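PDB 3HX1: Slr1951 protein from Synechocystis sp., which is of unknown function but adopts a forkhead-associated (FHA) fold and so probably binds phosphothreonine-containing partners. Local coordinates for residues I13-D18 / R111-R116; H53-R58 / G73-Q78. All blocks are in the same frame, centred on the assembly; numbering follows the deposited sequence.

How the interactions relate
The chain opens with strand 11-18, whose residues 13-18 pair with 111-116 on the last strand; interaction 1 thus closes a loop spanning nearly the whole domain within the six-stranded antiparallel sheet. Interaction 2 lies wholly within that span. It closes a short excursion, from strand 54-58 through strand 68-72 to the loop 73-78, at one end of the mixed sheet. The pair is a worked example of a long closure enclosing a short one: the two do not cross, and their centres lie about 19 Å apart on opposite sides of the chain's centre. L14 and L56 nonetheless pack together, tying one sheet to the other.

Interaction 1. Residues I13-D18 / R111-R116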
loop_
_atom_site.group_PDB
_atom_site.type_symbol
_atom_site.label_atom_id
_atom_site.label_comp_id
_atom_site.label_asym_id
_atom_site.label_seq_id
_atom_site.Cartn_x
_atom_site.Cartn_y
_atom_site.Cartn_z
ATOM N N ILE A 13 -8.760 4.509 -5.738
ATOM C CA ILE A 13 -9.278 3.842 -4.548
ATOM C C ILE A 13 -8.391 2.701 -4.081
ATOM O O ILE A 13 -7.975 1.853 -4.872
ATOM C CB ILE A 13 -10.691 3.269 -4.790
ATOM C CG1 ILE A 13 -11.672 4.395 -5.126
ATOM C CG2 ILE A 13 -11.164 2.521 -3.559
ATOM C CD1 ILE A 13 -11.739 5.488 -4.083
ATOM N N LEU A 14 -8.124 2.677 -2.781
ATOM C CA LEU A 14 -7.294 1.643 -2.189
ATOM C C LEU A 14 -8.136 0.762 -1.261
ATOM O O LEU A 14 -8.612 1.238 -0.223
ATOM C CB LEU A 14 -6.158 2.298 -1.392
ATOM C CG LEU A 14 -4.836 1.538 -1.310
ATOM C CD1 LEU A 14 -4.312 1.301 -2.724
ATOM C CD2 LEU A 14 -3.827 2.328 -0.492
ATOM N N ILE A 15 -8.333 -0.505 -1.633
ATOM C CA ILE A 15 -9.091 -1.426 -0.789
ATOM C C ILE A 15 -8.109 -2.113 0.161
ATOM O O ILE A 15 -7.285 -2.938 -0.251
ATOM C CB ILE A 15 -9.830 -2.506 -1.612
ATOM C CG1 ILE A 15 -10.790 -1.848 -2.604
ATOM C CG2 ILE A 15 -10.606 -3.442 -0.682
ATOM C CD1 ILE A 15 -10.124 -1.411 -3.880
ATOM N N ILE A 16 -8.200 -1.768 1.436
ATOM C CA ILE A 16 -7.309 -2.321 2.444
ATOM C C ILE A 16 -7.949 -3.423 3.276
ATOM O O ILE A 16 -9.068 -3.277 3.776
ATOM C CB ILE A 16 -6.818 -1.207 3.395
ATOM C CG1 ILE A 16 -6.072 -0.143 2.585
ATOM C CG2 ILE A 16 -5.928 -1.800 4.493
ATOM C CD1 ILE A 16 -5.822 1.124 3.334
ATOM N N LEU A 17 -7.220 -4.525 3.424
ATOM C CA LEU A 17 -7.689 -5.658 4.207
ATOM C C LEU A 17 -6.676 -5.989 5.287
ATOM O O LEU A 17 -5.548 -6.378 4.983
ATOM C CB LEU A 17 -7.880 -6.881 3.317
ATOM C CG LEU A 17 -8.254 -8.144 4.092
ATOM C CD1 LEU A 17 -9.538 -7.888 4.870
ATOM C CD2 LEU A 17 -8.420 -9.315 3.141
ATOM N N ASP A 18 -7.078 -5.840 6.545
ATOM C CA ASP A 18 -6.194 -6.137 7.666
ATOM C C ASP A 18 -6.984 -6.527 8.907
ATOM O O ASP A 18 -8.194 -6.716 8.848
ATOM C CB ASP A 18 -5.320 -4.928 7.983
ATOM C CG ASP A 18 -6.131 -3.651 8.162
ATOM O OD1 ASP A 18 -7.364 -3.733 8.386
ATOM O OD2 ASP A 18 -5.528 -2.560 8.092
ATOM N N ARG A 111 -5.605 -3.658 -2.471
ATOM C CA ARG A 111 -5.954 -3.744 -3.874
ATOM C C ARG A 111 -6.130 -2.323 -4.351
ATOM O O ARG A 111 -6.565 -1.460 -3.590
ATOM C CB ARG A 111 -7.258 -4.511 -4.080
ATOM C CG ARG A 111 -7.140 -6.013 -3.910
ATOM C CD ARG A 111 -8.262 -6.736 -4.646
ATOM N NE ARG A 111 -8.262 -6.431 -6.077
ATOM C CZ ARG A 111 -9.205 -5.722 -6.692
ATOM N NH1 ARG A 111 -10.233 -5.242 -6.002
ATOM N NH2 ARG A 111 -9.122 -5.490 -7.998
ATOM N N TYR A 112 -5.777 -2.077 -5.605
ATOM C CA TYR A 112 -5.927 -0.748 -6.176
ATOM C C TYR A 112 -6.969 -0.770 -7.273
ATOM O O TYR A 112 -7.130 -1.774 -7.968
ATOM C CB TYR A 112 -4.598 -0.236 -6.737
ATOM C CG TYR A 112 -4.744 1.045 -7.533
ATOM C CD1 TYR A 112 -4.900 1.005 -8.916
ATOM C CD2 TYR A 112 -4.737 2.299 -6.906
ATOM C CE1 TYR A 112 -5.040 2.167 -9.669
ATOM C CE2 TYR A 112 -4.883 3.476 -7.656
ATOM C CZ TYR A 112 -5.029 3.395 -9.042
ATOM O OH TYR A 112 -5.128 4.529 -9.817
ATOM N N GLU A 113 -7.687 0.337 -7.420
ATOM C CA GLU A 113 -8.714 0.436 -8.447
ATOM C C GLU A 113 -8.866 1.862 -8.946
ATOM O O GLU A 113 -8.783 2.814 -8.176
ATOM C CB GLU A 113 -10.059 -0.064 -7.910
ATOM C CG GLU A 113 -10.254 -1.569 -8.022
ATOM C CD GLU A 113 -11.598 -2.023 -7.488
ATOM O OE1 GLU A 113 -12.617 -1.387 -7.825
ATOM O OE2 GLU A 113 -11.639 -3.022 -6.740
ATOM N N TYR A 114 -9.058 2.007 -10.251
ATOM C CA TYR A 114 -9.254 3.319 -10.842
ATOM C C TYR A 114 -10.721 3.347 -11.228
ATOM O O TYR A 114 -11.089 3.080 -12.369
ATOM C CB TYR A 114 -8.363 3.497 -12.069
ATOM C CG TYR A 114 -8.244 4.944 -12.493
ATOM C CD1 TYR A 114 -8.137 5.958 -11.537
ATOM C CD2 TYR A 114 -8.233 5.302 -13.837
ATOM C CE1 TYR A 114 -8.031 7.283 -11.908
ATOM C CE2 TYR A 114 -8.123 6.629 -14.220
ATOM C CZ TYR A 114 -8.026 7.613 -13.248
ATOM O OH TYR A 114 -7.963 8.934 -13.616
ATOM N N ARG A 115 -11.545 3.660 -10.237
ATOM C CA ARG A 115 -12.997 3.698 -10.363
ATOM C C ARG A 115 -13.546 4.961 -11.020
ATOM O O ARG A 115 -13.022 6.054 -10.812
ATOM C CB ARG A 115 -13.606 3.530 -8.975
ATOM C CG ARG A 115 -15.060 3.171 -8.948
ATOM C CD ARG A 115 -15.410 2.796 -7.533
ATOM N NE ARG A 115 -14.525 1.742 -7.038
ATOM C CZ ARG A 115 -14.363 1.443 -5.755
ATOM N NH1 ARG A 115 -15.022 2.125 -4.825
ATOM N NH2 ARG A 115 -13.565 0.446 -5.401
ATOM N N ARG A 116 -14.631 4.791 -11.777
ATOM C CA ARG A 116 -15.278 5.873 -12.511
ATOM C C ARG A 116 -16.377 6.639 -11.773
ATOM O O ARG A 116 -16.286 7.856 -11.645
ATOM C CB ARG A 116 -15.824 5.319 -13.831
ATOM C CG ARG A 116 -16.548 6.330 -14.701
ATOM C CD ARG A 116 -16.660 5.858 -16.148
ATOM N NE ARG A 116 -15.352 5.748 -16.791
ATOM C CZ ARG A 116 -15.140 5.922 -18.093
ATOM N NH1 ARG A 116 -16.153 6.216 -18.898
ATOM N NH2 ARG A 116 -13.915 5.807 -18.591
#
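Antiparallel pairing of the first and last strands of the FHA sandwich sets I13, L14 and I15 opposite E113, Y112 and R111. Two hydrogen-bonded pairs flank a non-hydrogen-bonded one: I13 N reaches E113 O at 3.0 Å, nearly straight at 170°, and I15 N meets R111 O at 2.8 Å, each answered by a return bond. Between them L14 brings CD1 near the plane of the Y112 ring, at its edge, 4.3 Å from Y112 CB; the Y112 hydroxyl is bonded to H12. The other face of the sheet carries a charged cover. E113 bridges two arginines: its OE2 takes R111 NH1 at 2.7 Å through the anti lone pair, whereas OE1 is met by R115 NH2 at 3.2 Å from above the carboxylate plane. R115, bent at chi3 (-55°), lays one guanidinium face over I13 CG1, and its NH1 pairs with E24. I15 CD1 rests 3.6 Å from E113 OE2. An alanine in place of E113 would probably leave R111 without this partner and R115 freer to turn off I13. A salt-bridge network running along one strand (R111, E113, R115), over the aliphatic side chains of its neighbour, is joined here to the terminal-strand pairing characteristic of FHA domains.

Interaction 2. Residues H53-R58 / G73-Q78; sequences HAVLVR and GDEDGQ
H53 and G73 make the close part of this contact, where a strand start meets the loop that leaves the next strand. G73 N donates to H53 O at 2.9 Å, coming from above the carbonyl plane (37° out of it) with an N-H...O angle of 148°. One residue on, A54 CA approaches G73 O at 3.3 Å in a CA-H...O contact. G73 has a positive phi of 98°, and a side chain there would run into the carbonyl of Q78. The H53 side chain leaves the backbone pointing away from the loop; its ring bonds G83 O through NE2 and S50 N through ND1, consistent with the serine-histidine signature that braces the phosphopeptide-binding loops of FHA domains.

Outward the packing thins. V55 offers only CG1, which lies 4.0 Å from G73 O and 4.4 Å from E75 CG. Beyond that, the loop runs through a type I turn from D74 to G77 on the solvent side and is cross-bonded within itself: D74 N bonds Q78 O at 2.7 Å, and D74 OD1 accepts Q78 N at 2.9 Å and, weakly, D76 N.

No helix is involved. H53 and A54 together face I34 in a classic beta bulge. Strand 54-58 lies between strands 31-35 and 68-72, with V55 and E75 both packing on F31 and the loop continuing from the end of strand 68-72.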
loop_
_atom_site.group_PDB
_atom_site.type_symbol
_atom_site.label_atom_id
_atom_site.label_comp_id
_atom_site.label_asym_id
_atom_site.label_seq_id
_atom_site.Cartn_x
_atom_site.Cartn_y
_atom_site.Cartn_z
ATOM N N HIS A 53 5.851 0.567 6.487
ATOM C CA HIS A 53 6.178 -0.493 5.536
ATOM C C HIS A 53 6.527 -0.054 4.116
ATOM O O HIS A 53 7.320 -0.706 3.437
ATOM C CB HIS A 53 5.007 -1.474 5.481
ATOM C CG HIS A 53 5.398 -2.852 5.054
ATOM N ND1 HIS A 53 5.620 -3.875 5.953
ATOM C CD2 HIS A 53 5.599 -3.380 3.818
ATOM C CE1 HIS A 53 5.935 -4.978 5.292
ATOM N NE2 HIS A 53 5.928 -4.703 3.996
ATOM N N ALA A 54 5.930 1.033 3.651
ATOM C CA ALA A 54 6.212 1.483 2.305
ATOM C C ALA A 54 5.751 2.912 2.074
ATOM O O ALA A 54 5.297 3.583 3.003
ATOM C CB ALA A 54 5.534 0.554 1.320
ATOM N N VAL A 55 5.888 3.373 0.831
ATOM C CA VAL A 55 5.452 4.710 0.455
ATOM C C VAL A 55 4.822 4.709 -0.936
ATOM O O VAL A 55 5.152 3.885 -1.786
ATOM C CB VAL A 55 6.615 5.722 0.463
ATOM C CG1 VAL A 55 7.212 5.810 1.848
ATOM C CG2 VAL A 55 7.664 5.311 -0.560
ATOM N N LEU A 56 3.906 5.647 -1.145
ATOM C CA LEU A 56 3.200 5.804 -2.407
ATOM C C LEU A 56 3.477 7.202 -2.913
ATOM O O LEU A 56 3.203 8.184 -2.217
ATOM C CB LEU A 56 1.693 5.651 -2.203
ATOM C CG LEU A 56 1.161 4.265 -1.859
ATOM C CD1 LEU A 56 -0.308 4.371 -1.513
ATOM C CD2 LEU A 56 1.375 3.327 -3.038
ATOM N N VAL A 57 4.028 7.302 -4.116
ATOM C CA VAL A 57 4.314 8.604 -4.690
ATOM C C VAL A 57 3.594 8.688 -6.028
ATOM O O VAL A 57 3.730 7.799 -6.873
ATOM C CB VAL A 57 5.840 8.813 -4.909
ATOM C CG1 VAL A 57 6.612 8.361 -3.680
ATOM C CG2 VAL A 57 6.310 8.045 -6.126
ATOM N N ARG A 58 2.807 9.741 -6.216
ATOM C CA ARG A 58 2.092 9.900 -7.471
ATOM C C ARG A 58 3.090 10.485 -8.452
ATOM O O ARG A 58 3.886 11.347 -8.072
ATOM C CB ARG A 58 0.913 10.843 -7.286
ATOM C CG ARG A 58 -0.100 10.820 -8.428
ATOM C CD ARG A 58 -1.374 11.526 -7.997
ATOM N NE ARG A 58 -1.071 12.850 -7.462
ATOM C CZ ARG A 58 -1.906 13.562 -6.711
ATOM N NH1 ARG A 58 -3.101 13.071 -6.405
ATOM N NH2 ARG A 58 -1.542 14.760 -6.260
ATOM N N GLY A 73 9.844 -0.092 2.053
ATOM C CA GLY A 73 10.640 0.571 3.081
ATOM C C GLY A 73 10.102 1.915 3.536
ATOM O O GLY A 73 9.247 2.502 2.867
ATOM N N ASP A 74 10.590 2.407 4.672
ATOM C CA ASP A 74 10.128 3.706 5.184
ATOM C C ASP A 74 10.783 4.871 4.451
ATOM O O ASP A 74 11.511 4.669 3.474
ATOM C CB ASP A 74 10.361 3.846 6.700
ATOM C CG ASP A 74 11.781 3.515 7.120
ATOM O OD1 ASP A 74 12.728 3.849 6.374
ATOM O OD2 ASP A 74 11.947 2.931 8.216
ATOM N N GLU A 75 10.511 6.089 4.909
ATOM C CA GLU A 75 11.065 7.288 4.278
ATOM C C GLU A 75 12.593 7.356 4.324
ATOM O O GLU A 75 13.219 7.969 3.462
ATOM C CB GLU A 75 10.469 8.541 4.921
ATOM C CG GLU A 75 9.061 8.884 4.446
ATOM C CD GLU A 75 8.490 10.099 5.161
ATOM O OE1 GLU A 75 8.133 9.971 6.355
ATOM O OE2 GLU A 75 8.407 11.180 4.534
ATOM N N ASP A 76 13.190 6.736 5.336
ATOM C CA ASP A 76 14.644 6.715 5.459
ATOM C C ASP A 76 15.217 5.729 4.454
ATOM O O ASP A 76 16.428 5.689 4.226
ATOM C CB ASP A 76 15.070 6.294 6.868
ATOM C CG ASP A 76 15.689 7.429 7.644
ATOM O OD1 ASP A 76 14.953 8.369 8.010
ATOM O OD2 ASP A 76 16.915 7.388 7.877
ATOM N N GLY A 77 14.340 4.923 3.864
ATOM C CA GLY A 77 14.781 3.950 2.888
ATOM C C GLY A 77 15.040 2.607 3.520
ATOM O O GLY A 77 15.605 1.719 2.878
ATOM N N GLN A 78 14.647 2.451 4.779
ATOM C CA GLN A 78 14.838 1.169 5.443
ATOM C C GLN A 78 13.632 0.283 5.182
ATOM O O GLN A 78 12.488 0.663 5.447
ATOM C CB GLN A 78 15.038 1.338 6.949
ATOM C CG GLN A 78 15.223 0.007 7.677
ATOM C CD GLN A 78 16.128 0.116 8.894
ATOM O OE1 GLN A 78 15.892 0.929 9.786
ATOM N NE2 GLN A 78 17.171 -0.708 8.934
#